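Local coordinates for protein laccase (Botrytis aclada, PDB 3SQR) that oxidises phenolic substrates such as hydroquinones with molecular oxygen at its copper sites, and probably serves in lignin degradation and detoxification of lignin-derived products, at residues 107-112 and 154-159; 253-258 and 345-350; 386-391 and 447-452. All coordinates share one frame; numbering follows the deposited sequence.

All three contacts pair neighbouring strands within beta-sandwich domains of the laccase, in series along the chain and without touching one another. Contact 1 is antiparallel; contacts 2 and 3 are parallel. In contacts 1 and 2 an apolar face backs onto a more polar one, whereas contact 3 is largely apolar on both, its water and sugar links falling on backbone atoms at the ends. Contact 2 is the most buried and lies away from the copper sites, yet a largely buried arginine there turns its guanidinium edge to a sulfate. Contacts 1 and 3 are only partly buried; a tyrosine in each comes within about 7 to 9 Å, side chain to side chain, of copper-ligand histidines.

Contact 1 (107-112 and 154-159); sequences NLIIHV and TYKFQV
Leu-108 and Ile-110 pair with Phe-157 and Tyr-155 as antiparallel hydrogen-bonded pairs, the short strand axes 4.5 Å apart at closest and running at 165° to each other. Four backbone bonds close these two pairs, the straightest from Ile-110 N to Tyr-155 O at 2.8 Å. On the inward face the Phe-157 ring does most of the packing. Its CG sits between the backbone N and the carbonyl carbon (chi1 54°), which swings the ring back toward the partner strand. Leu-108 lays CB over one ring face and brings CD1 to 3.7 Å from Phe-157 CE2, while Ile-110 CD1 reaches the far end of the ring, 3.9 Å from Phe-157 CZ. Further along, Val-112 CG2 rests 3.7 Å from Tyr-155 CD1. The tyrosine hydroxyl is held by Gln-144 and the backbone N of Ile-123, and its ring meets Trp-125 edge-to-face.

The other face is more polar. Thr-154 and His-111 lie side by side, and Thr-154 OG1 and His-111 ND1 share a hydrogen bond of 2.8 Å at the imidazole edge. Glu-69 takes the other ring nitrogen, NE2, so both nitrogens are engaged and the ring's rotation is fixed, with Trp-71 stacked on it. The methyl of the same threonine is pressed close: Thr-154 CG2 lies 3.4 Å from Ile-109 CG2, tighter than usual van der Waals contact.

This is an antiparallel pairing of strands distant in sequence, at the edge of a sheet of the first cupredoxin-type domain; the Tyr-155 side chain lies about 7 Å from that of His-124, probably a type 2 copper ligand.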
loop_
_atom_site.group_PDB
_atom_site.type_symbol
_atom_site.label_atom_id
_atom_site.label_comp_id
_atom_site.label_asym_id
_atom_site.label_seq_id
_atom_site.Cartn_x
_atom_site.Cartn_y
_atom_site.Cartn_z
ATOM N N ASN A 107 3.602 6.179 20.102
ATOM C CA ASN A 107 3.840 7.415 19.330
ATOM C C ASN A 107 5.121 7.197 18.622
ATOM O O ASN A 107 6.080 6.819 19.270
ATOM C CB ASN A 107 3.875 8.607 20.277
ATOM C CG ASN A 107 2.517 8.854 20.897
ATOM O OD1 ASN A 107 1.540 9.001 20.205
ATOM N ND2 ASN A 107 2.447 8.873 22.231
ATOM N N LEU A 108 5.115 7.409 17.298
ATOM C CA LEU A 108 6.278 7.273 16.448
ATOM C C LEU A 108 6.820 8.660 16.160
ATOM O O LEU A 108 6.062 9.569 15.837
ATOM C CB LEU A 108 5.947 6.548 15.158
ATOM C CG LEU A 108 5.243 5.195 15.353
ATOM C CD1 LEU A 108 5.219 4.408 14.006
ATOM C CD2 LEU A 108 5.821 4.353 16.523
ATOM N N ILE A 109 8.123 8.786 16.250
ATOM C CA ILE A 109 8.877 9.943 15.773
ATOM C C ILE A 109 9.855 9.423 14.736
ATOM O O ILE A 109 10.759 8.651 15.085
ATOM C CB ILE A 109 9.626 10.573 16.922
ATOM C CG1 ILE A 109 8.639 10.992 18.008
ATOM C CG2 ILE A 109 10.417 11.785 16.411
ATOM C CD1 ILE A 109 9.323 11.528 19.239
ATOM N N ILE A 110 9.662 9.792 13.477
ATOM C CA ILE A 110 10.487 9.246 12.419
ATOM C C ILE A 110 11.151 10.396 11.679
ATOM O O ILE A 110 10.519 11.103 10.949
ATOM C CB ILE A 110 9.714 8.400 11.455
ATOM C CG1 ILE A 110 8.873 7.364 12.250
ATOM C CG2 ILE A 110 10.686 7.798 10.377
ATOM C CD1 ILE A 110 7.735 6.714 11.488
ATOM N N HIS A 111 12.429 10.575 11.949
ATOM C CA HIS A 111 13.242 11.599 11.304
ATOM C C HIS A 111 13.668 11.140 9.953
ATOM O O HIS A 111 14.451 10.186 9.862
ATOM C CB HIS A 111 14.491 11.922 12.116
ATOM C CG HIS A 111 14.227 12.147 13.569
ATOM N ND1 HIS A 111 13.837 13.371 14.069
ATOM C CD2 HIS A 111 14.327 11.321 14.635
ATOM C CE1 HIS A 111 13.674 13.277 15.378
ATOM N NE2 HIS A 111 13.982 12.049 15.752
ATOM N N VAL A 112 13.141 11.775 8.900
ATOM C CA VAL A 112 13.398 11.354 7.536
ATOM C C VAL A 112 14.275 12.387 6.889
ATOM O O VAL A 112 13.828 13.509 6.613
ATOM C CB VAL A 112 12.150 11.167 6.699
ATOM C CG1 VAL A 112 12.514 10.743 5.294
ATOM C CG2 VAL A 112 11.252 10.023 7.363
ATOM N N THR A 154 10.670 15.466 10.288
ATOM C CA THR A 154 10.317 14.512 11.372
ATOM C C THR A 154 8.815 14.268 11.377
ATOM O O THR A 154 8.024 15.112 11.738
ATOM C CB THR A 154 10.813 15.012 12.718
ATOM O OG1 THR A 154 12.242 15.189 12.634
ATOM C CG2 THR A 154 10.449 13.975 13.868
ATOM N N TYR A 155 8.435 13.048 11.030
ATOM C CA TYR A 155 7.048 12.655 11.052
ATOM C C TYR A 155 6.716 12.197 12.454
ATOM O O TYR A 155 7.490 11.499 13.081
ATOM C CB TYR A 155 6.799 11.553 10.041
ATOM C CG TYR A 155 6.983 11.958 8.574
ATOM C CD1 TYR A 155 8.240 12.022 7.955
ATOM C CD2 TYR A 155 5.899 12.285 7.806
ATOM C CE1 TYR A 155 8.391 12.353 6.635
ATOM C CE2 TYR A 155 6.033 12.605 6.512
ATOM C CZ TYR A 155 7.258 12.664 5.897
ATOM O OH TYR A 155 7.339 12.978 4.548
ATOM N N LYS A 156 5.582 12.657 12.940
ATOM C CA LYS A 156 5.075 12.265 14.225
ATOM C C LYS A 156 3.672 11.831 14.161
ATOM O O LYS A 156 2.809 12.614 13.748
ATOM C CB LYS A 156 5.236 13.457 15.204
ATOM C CG LYS A 156 6.698 13.829 15.468
ATOM C CD LYS A 156 6.759 14.954 16.571
ATOM C CE LYS A 156 8.196 15.418 16.870
ATOM N NZ LYS A 156 8.293 16.017 18.299
ATOM N N PHE A 157 3.353 10.612 14.661
ATOM C CA PHE A 157 2.034 10.191 14.677
ATOM C C PHE A 157 1.895 9.066 15.652
ATOM O O PHE A 157 2.898 8.448 15.998
ATOM C CB PHE A 157 1.491 9.787 13.304
ATOM C CG PHE A 157 2.307 8.764 12.597
ATOM C CD1 PHE A 157 3.352 9.144 11.787
ATOM C CD2 PHE A 157 2.061 7.405 12.751
ATOM C CE1 PHE A 157 4.113 8.216 11.085
ATOM C CE2 PHE A 157 2.859 6.474 12.043
ATOM C CZ PHE A 157 3.874 6.914 11.185
ATOM N N GLN A 158 0.697 8.933 16.171
ATOM C CA GLN A 158 0.344 7.766 16.948
ATOM C C GLN A 158 -0.158 6.657 16.081
ATOM O O GLN A 158 -0.943 6.858 15.131
ATOM C CB GLN A 158 -0.726 8.080 18.018
ATOM C CG GLN A 158 -0.905 7.015 19.037
ATOM C CD GLN A 158 -1.806 7.456 20.168
ATOM O OE1 GLN A 158 -2.679 8.310 19.959
ATOM N NE2 GLN A 158 -1.630 6.846 21.374
ATOM N N VAL A 159 0.138 5.407 16.496
ATOM C CA VAL A 159 -0.503 4.325 15.778
ATOM C C VAL A 159 -1.717 3.885 16.582
ATOM O O VAL A 159 -1.623 3.425 17.736
ATOM C CB VAL A 159 0.432 3.146 15.454
ATOM C CG1 VAL A 159 1.401 3.542 14.309
ATOM C CG2 VAL A 159 1.258 2.656 16.733
#

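Contact 2 (253-258 and 345-350); sequences FELTFV and GILRYD. With NAG (2-acetamido-2-deoxy-beta-D-glucopyranose), chain C; SO4 (sulfate ion), chain M.
Leu-347 presses a methyl onto the Phe-257 ring at the tight end of this parallel pairing: Leu-347 CD1 stands 3.4 Å from the ring centroid, only 7° off the normal. A chi1 of 179° points the Leu-347 side chain away from its own N and brings CD1 to 3.9 Å from Leu-255 CG, the two leucines lying side by side and pointing the same way. The Phe-257 ring in turn sets its edge toward the face of Tyr-349, planes at 86°, in a T-shaped pair, while Phe-257 CB lies over the centre of that tyrosine ring. Tyr-263 stacks on Phe-257, and the Tyr-349 hydroxyl is bonded to His-283 and to the backbone N of Ala-319. Four backbone bonds, from Ile-346 N to Phe-253 O through Phe-257 N to Arg-348 O, stitch the strands together.

The face with Glu-254, Thr-256 and Arg-348 is looser. The carboxylate and guanidinium do not form a salt bridge, Glu-254 OE2 being 4.3 Å from Arg-348 NE; instead that oxygen touches the arginine's aliphatic CB and CG. Arg-348 turns its guanidinium edge to a sulfate, probably from the crystallisation liquor, with NH2 2.8 Å from sulfate O3 and NE bonding two of its oxygens. Lys-251 also binds this ion, and Ala-355 O accepts from Arg-348 NH1. Ile-346 CG2 lies 3.7 Å above the guanidinium plane. At the far end Phe-253 CZ touches the acetyl methyl of a glycan sugar.

Strand 254-256 is the outermost strand, parallel to 344-348, of a mixed sheet in the second cupredoxin-like domain of this multicopper oxidase.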
loop_
_atom_site.group_PDB
_atom_site.type_symbol
_atom_site.label_atom_id
_atom_site.label_comp_id
_atom_site.label_asym_id
_atom_site.label_seq_id
_atom_site.Cartn_x
_atom_site.Cartn_y
_atom_site.Cartn_z
ATOM N N PHE A 253 13.798 -16.639 -2.238
ATOM C CA PHE A 253 13.301 -16.412 -0.907
ATOM C C PHE A 253 13.111 -17.767 -0.227
ATOM O O PHE A 253 12.641 -18.701 -0.841
ATOM C CB PHE A 253 11.934 -15.770 -0.945
ATOM C CG PHE A 253 11.219 -15.762 0.378
ATOM C CD1 PHE A 253 11.705 -14.979 1.425
ATOM C CD2 PHE A 253 10.095 -16.557 0.613
ATOM C CE1 PHE A 253 11.071 -14.927 2.646
ATOM C CE2 PHE A 253 9.441 -16.537 1.866
ATOM C CZ PHE A 253 9.951 -15.717 2.901
ATOM N N GLU A 254 13.491 -17.846 1.019
ATOM C CA GLU A 254 13.313 -19.098 1.759
ATOM C C GLU A 254 12.706 -18.824 3.083
ATOM O O GLU A 254 13.075 -17.820 3.743
ATOM C CB GLU A 254 14.667 -19.775 1.952
ATOM C CG GLU A 254 14.600 -21.195 2.508
ATOM C CD GLU A 254 14.504 -21.302 4.017
ATOM O OE1 GLU A 254 14.805 -20.304 4.712
ATOM O OE2 GLU A 254 14.123 -22.400 4.508
ATOM N N LEU A 255 11.850 -19.734 3.509
ATOM C CA LEU A 255 11.106 -19.662 4.735
ATOM C C LEU A 255 11.161 -21.086 5.338
ATOM O O LEU A 255 10.868 -22.021 4.620
ATOM C CB LEU A 255 9.638 -19.318 4.431
ATOM C CG LEU A 255 8.712 -19.266 5.639
ATOM C CD1 LEU A 255 9.232 -18.415 6.845
ATOM C CD2 LEU A 255 7.273 -18.919 5.235
ATOM N N THR A 256 11.608 -21.179 6.566
ATOM C CA THR A 256 11.714 -22.470 7.281
ATOM C C THR A 256 10.619 -22.687 8.254
ATOM O O THR A 256 10.348 -21.822 9.104
ATOM C CB THR A 256 13.039 -22.532 7.981
ATOM O OG1 THR A 256 14.023 -22.480 6.974
ATOM C CG2 THR A 256 13.162 -23.862 8.785
ATOM N N PHE A 257 9.969 -23.850 8.175
ATOM C CA PHE A 257 8.942 -24.194 9.093
ATOM C C PHE A 257 9.440 -25.372 9.973
ATOM O O PHE A 257 10.167 -26.272 9.498
ATOM C CB PHE A 257 7.663 -24.680 8.425
ATOM C CG PHE A 257 6.729 -23.624 7.944
ATOM C CD1 PHE A 257 6.943 -22.255 8.190
ATOM C CD2 PHE A 257 5.634 -23.989 7.202
ATOM C CE1 PHE A 257 6.027 -21.332 7.701
ATOM C CE2 PHE A 257 4.716 -23.044 6.709
ATOM C CZ PHE A 257 4.936 -21.727 6.982
ATOM N N VAL A 258 9.061 -25.287 11.232
ATOM C CA VAL A 258 9.143 -26.363 12.213
ATOM C C VAL A 258 7.781 -27.056 12.326
ATOM O O VAL A 258 6.721 -26.487 12.544
ATOM C CB VAL A 258 9.576 -25.835 13.603
ATOM C CG1 VAL A 258 9.466 -27.035 14.667
ATOM C CG2 VAL A 258 10.969 -25.251 13.567
ATOM N N GLY A 345 9.106 -18.675 -4.255
ATOM C CA GLY A 345 10.097 -18.887 -3.213
ATOM C C GLY A 345 9.986 -20.329 -2.737
ATOM O O GLY A 345 9.250 -21.111 -3.313
ATOM N N ILE A 346 10.739 -20.637 -1.710
ATOM C CA ILE A 346 10.847 -21.982 -1.178
ATOM C C ILE A 346 10.592 -22.015 0.293
ATOM O O ILE A 346 11.210 -21.261 1.099
ATOM C CB ILE A 346 12.291 -22.570 -1.427
ATOM C CG1 ILE A 346 12.606 -22.628 -2.900
ATOM C CG2 ILE A 346 12.382 -23.928 -0.804
ATOM C CD1 ILE A 346 14.079 -23.031 -3.209
ATOM N N LEU A 347 9.650 -22.892 0.675
ATOM C CA LEU A 347 9.378 -23.259 2.010
ATOM C C LEU A 347 10.113 -24.585 2.299
ATOM O O LEU A 347 9.967 -25.496 1.520
ATOM C CB LEU A 347 7.902 -23.521 2.163
ATOM C CG LEU A 347 7.497 -23.951 3.574
ATOM C CD1 LEU A 347 7.612 -22.794 4.539
ATOM C CD2 LEU A 347 6.079 -24.475 3.542
ATOM N N ARG A 348 10.887 -24.615 3.365
ATOM C CA ARG A 348 11.633 -25.837 3.805
ATOM C C ARG A 348 11.217 -26.204 5.197
ATOM O O ARG A 348 11.119 -25.350 6.093
ATOM C CB ARG A 348 13.111 -25.569 3.791
ATOM C CG ARG A 348 13.633 -25.106 2.451
ATOM C CD ARG A 348 15.137 -25.199 2.483
ATOM N NE ARG A 348 15.778 -24.675 1.318
ATOM C CZ ARG A 348 15.757 -25.252 0.126
ATOM N NH1 ARG A 348 15.104 -26.391 -0.085
ATOM N NH2 ARG A 348 16.395 -24.679 -0.865
ATOM N N TYR A 349 11.013 -27.504 5.428
ATOM C CA TYR A 349 10.841 -28.002 6.793
ATOM C C TYR A 349 12.168 -28.433 7.340
ATOM O O TYR A 349 12.313 -28.669 8.543
ATOM C CB TYR A 349 9.852 -29.162 6.807
ATOM C CG TYR A 349 8.375 -28.806 6.845
ATOM C CD1 TYR A 349 7.744 -28.254 5.734
ATOM C CD2 TYR A 349 7.622 -28.986 7.993
ATOM C CE1 TYR A 349 6.416 -27.935 5.760
ATOM C CE2 TYR A 349 6.254 -28.690 8.014
ATOM C CZ TYR A 349 5.678 -28.147 6.899
ATOM O OH TYR A 349 4.368 -27.847 6.849
ATOM N N ASP A 350 13.137 -28.564 6.461
ATOM C CA ASP A 350 14.481 -28.849 6.877
ATOM C C ASP A 350 15.375 -27.838 6.183
ATOM O O ASP A 350 15.608 -27.903 4.972
ATOM C CB ASP A 350 14.843 -30.291 6.484
ATOM C CG ASP A 350 16.307 -30.619 6.741
ATOM O OD1 ASP A 350 17.041 -29.773 7.304
ATOM O OD2 ASP A 350 16.725 -31.746 6.361
HETATM C C1 NAG C . 11.456 -10.432 4.949
HETATM C C2 NAG C . 11.538 -11.425 6.104
HETATM C C3 NAG C . 11.433 -10.633 7.392
HETATM C C4 NAG C . 12.518 -9.571 7.496
HETATM C C5 NAG C . 12.636 -8.766 6.162
HETATM C C6 NAG C . 14.038 -8.241 5.972
HETATM C C7 NAG C . 10.467 -13.585 6.328
HETATM C C8 NAG C . 9.183 -14.392 6.421
HETATM N N2 NAG C . 10.387 -12.275 6.144
HETATM O O3 NAG C . 11.453 -11.468 8.526
HETATM O O4 NAG C . 12.208 -8.665 8.572
HETATM O O5 NAG C . 12.545 -9.574 5.015
HETATM O O6 NAG C . 14.032 -7.212 4.982
HETATM O O7 NAG C . 11.587 -14.098 6.415
HETATM S S SO4 M . 18.232 -21.794 1.310
HETATM O O1 SO4 M . 19.657 -22.053 1.170
HETATM O O2 SO4 M . 18.047 -20.340 1.363
HETATM O O3 SO4 M . 17.498 -22.309 0.166
HETATM O O4 SO4 M . 17.753 -22.427 2.551
#

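Contact 3 (386-391 and 447-452); sequences GYSLVD and EWVVYV. With NAG (2-acetamido-2-deoxy-beta-D-glucopyranose), chain I.
Tyr-387 lies flat against Val-450, whose CG2 stands over the centre of the ring, 3.6 Å from its centroid and 14° off the normal. The tyrosine takes a chi1 of 68°, which folds the ring back over the neighbouring strand, and its CB meets Trp-448 CB at 3.7 Å. The indole itself leads off, edge-to-face with Phe-473. Along the same face, Leu-389 CD1 slants across to Val-452 CG2 at 4.0 Å, and Phe-491 from a loop packs on Tyr-387, Leu-389 and Val-450.

On the reverse face Val-390 CG1 comes to the edge of the Tyr-451 ring, 3.8 Å from Tyr-451 CD1. That ring meets Phe-540 edge-to-face and its hydroxyl is bonded to Glu-392.

Five backbone bonds join these parallel strands, the straightest from Val-452 N to Val-390 O (2.8 Å, 174°). At the solvent-exposed Gly-386 end a water bridges Gly-386 O and Glu-447 N; at the other, Asp-391 O accepts a short 2.6 Å bond from N2 of an attached sugar.

Strands 387-398 and 448-455 are neighbours in a mixed sheet of the laccase's third cupredoxin-type domain, Tyr-451 facing the sheet that carries the copper ligands His-525 and Cys-526.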
loop_
_atom_site.group_PDB
_atom_site.type_symbol
_atom_site.label_atom_id
_atom_site.label_comp_id
_atom_site.label_asym_id
_atom_site.label_seq_id
_atom_site.Cartn_x
_atom_site.Cartn_y
_atom_site.Cartn_z
ATOM N N GLY A 386 -26.179 6.691 7.830
ATOM C CA GLY A 386 -26.719 7.545 6.775
ATOM C C GLY A 386 -25.648 8.231 5.966
ATOM O O GLY A 386 -24.685 8.761 6.513
ATOM N N TYR A 387 -25.817 8.279 4.648
ATOM C CA TYR A 387 -24.775 8.826 3.814
ATOM C C TYR A 387 -25.179 9.799 2.710
ATOM O O TYR A 387 -26.365 9.869 2.279
ATOM C CB TYR A 387 -23.977 7.637 3.231
ATOM C CG TYR A 387 -24.735 6.795 2.249
ATOM C CD1 TYR A 387 -24.863 7.168 0.915
ATOM C CD2 TYR A 387 -25.339 5.603 2.660
ATOM C CE1 TYR A 387 -25.576 6.362 0.003
ATOM C CE2 TYR A 387 -26.039 4.801 1.787
ATOM C CZ TYR A 387 -26.174 5.172 0.457
ATOM O OH TYR A 387 -26.899 4.332 -0.389
ATOM N N SER A 388 -24.213 10.571 2.230
ATOM C CA SER A 388 -24.336 11.255 0.956
ATOM C C SER A 388 -23.497 10.465 -0.060
ATOM O O SER A 388 -22.484 9.877 0.319
ATOM C CB SER A 388 -23.837 12.683 1.020
ATOM O OG SER A 388 -22.424 12.730 1.007
ATOM N N LEU A 389 -23.979 10.396 -1.292
ATOM C CA LEU A 389 -23.311 9.628 -2.330
ATOM C C LEU A 389 -22.543 10.538 -3.270
ATOM O O LEU A 389 -23.047 11.529 -3.785
ATOM C CB LEU A 389 -24.330 8.797 -3.091
ATOM C CG LEU A 389 -23.620 7.743 -3.970
ATOM C CD1 LEU A 389 -24.346 6.417 -3.970
ATOM C CD2 LEU A 389 -23.362 8.315 -5.334
ATOM N N VAL A 390 -21.287 10.226 -3.511
ATOM C CA VAL A 390 -20.513 10.980 -4.457
ATOM C C VAL A 390 -20.125 9.998 -5.539
ATOM O O VAL A 390 -19.667 8.920 -5.236
ATOM C CB VAL A 390 -19.255 11.575 -3.822
ATOM C CG1 VAL A 390 -18.280 12.052 -4.870
ATOM C CG2 VAL A 390 -19.634 12.733 -2.847
ATOM N N ASP A 391 -20.303 10.393 -6.792
ATOM C CA ASP A 391 -20.040 9.492 -7.902
ATOM C C ASP A 391 -18.966 10.114 -8.754
ATOM O O ASP A 391 -19.003 11.306 -9.100
ATOM C CB ASP A 391 -21.309 9.214 -8.760
ATOM C CG ASP A 391 -20.969 8.423 -10.061
ATOM O OD1 ASP A 391 -20.798 7.217 -9.953
ATOM O OD2 ASP A 391 -20.824 9.028 -11.147
ATOM N N GLU A 447 -23.506 11.674 8.171
ATOM C CA GLU A 447 -22.137 11.733 8.684
ATOM C C GLU A 447 -21.235 10.818 7.865
ATOM O O GLU A 447 -20.055 10.781 8.120
ATOM C CB GLU A 447 -22.088 11.241 10.130
ATOM C CG GLU A 447 -23.087 11.927 11.098
ATOM C CD GLU A 447 -22.875 11.508 12.541
ATOM O OE1 GLU A 447 -22.735 10.276 12.784
ATOM O OE2 GLU A 447 -22.841 12.424 13.418
ATOM N N TRP A 448 -21.838 10.023 6.986
ATOM C CA TRP A 448 -21.096 9.106 6.111
ATOM C C TRP A 448 -21.115 9.579 4.691
ATOM O O TRP A 448 -22.034 10.322 4.251
ATOM C CB TRP A 448 -21.679 7.713 6.177
ATOM C CG TRP A 448 -21.505 7.082 7.445
ATOM C CD1 TRP A 448 -22.209 7.324 8.584
ATOM C CD2 TRP A 448 -20.573 6.030 7.756
ATOM N NE1 TRP A 448 -21.769 6.506 9.589
ATOM C CE2 TRP A 448 -20.733 5.732 9.123
ATOM C CE3 TRP A 448 -19.597 5.363 7.037
ATOM C CZ2 TRP A 448 -19.998 4.747 9.763
ATOM C CZ3 TRP A 448 -18.856 4.392 7.671
ATOM C CH2 TRP A 448 -19.057 4.091 9.024
ATOM N N VAL A 449 -20.068 9.181 3.963
ATOM C CA VAL A 449 -20.030 9.323 2.531
ATOM C C VAL A 449 -19.892 7.951 1.892
ATOM O O VAL A 449 -19.160 7.127 2.425
ATOM C CB VAL A 449 -18.906 10.258 2.047
ATOM C CG1 VAL A 449 -17.537 9.835 2.562
ATOM C CG2 VAL A 449 -18.902 10.288 0.527
ATOM N N VAL A 450 -20.676 7.693 0.843
ATOM C CA VAL A 450 -20.427 6.563 -0.072
ATOM C C VAL A 450 -19.845 7.177 -1.336
ATOM O O VAL A 450 -20.403 8.098 -1.969
ATOM C CB VAL A 450 -21.629 5.725 -0.393
ATOM C CG1 VAL A 450 -21.306 4.740 -1.579
ATOM C CG2 VAL A 450 -22.084 4.963 0.806
ATOM N N TYR A 451 -18.638 6.730 -1.655
ATOM C CA TYR A 451 -17.931 7.213 -2.799
ATOM C C TYR A 451 -17.947 6.076 -3.794
ATOM O O TYR A 451 -17.509 4.943 -3.497
ATOM C CB TYR A 451 -16.483 7.578 -2.444
ATOM C CG TYR A 451 -15.667 8.009 -3.608
ATOM C CD1 TYR A 451 -15.853 9.242 -4.206
ATOM C CD2 TYR A 451 -14.654 7.190 -4.116
ATOM C CE1 TYR A 451 -15.077 9.644 -5.252
ATOM C CE2 TYR A 451 -13.895 7.593 -5.182
ATOM C CZ TYR A 451 -14.099 8.820 -5.744
ATOM O OH TYR A 451 -13.320 9.207 -6.816
ATOM N N VAL A 452 -18.522 6.350 -4.956
ATOM C CA VAL A 452 -18.627 5.343 -6.011
ATOM C C VAL A 452 -17.666 5.772 -7.103
ATOM O O VAL A 452 -17.767 6.837 -7.636
ATOM C CB VAL A 452 -20.079 5.222 -6.627
ATOM C CG1 VAL A 452 -20.061 4.194 -7.782
ATOM C CG2 VAL A 452 -21.092 4.713 -5.605
HETATM C C1 NAG I . -19.018 13.056 -12.090
HETATM C C2 NAG I . -19.884 13.728 -11.033
HETATM C C3 NAG I . -21.199 12.972 -10.921
HETATM C C4 NAG I . -21.867 12.854 -12.276
HETATM C C5 NAG I . -20.908 12.112 -13.208
HETATM C C6 NAG I . -21.521 11.897 -14.603
HETATM C C7 NAG I . -18.794 14.925 -9.159
HETATM C C8 NAG I . -18.200 14.868 -7.772
HETATM N N2 NAG I . -19.261 13.806 -9.688
HETATM O O3 NAG I . -21.998 13.706 -10.036
HETATM O O4 NAG I . -23.042 12.086 -12.136
HETATM O O5 NAG I . -19.761 12.942 -13.306
HETATM O O6 NAG I . -21.806 13.179 -15.122
HETATM O O7 NAG I . -18.817 16.003 -9.743
HETATM O O HOH W 1 -25.104 9.406 9.226
#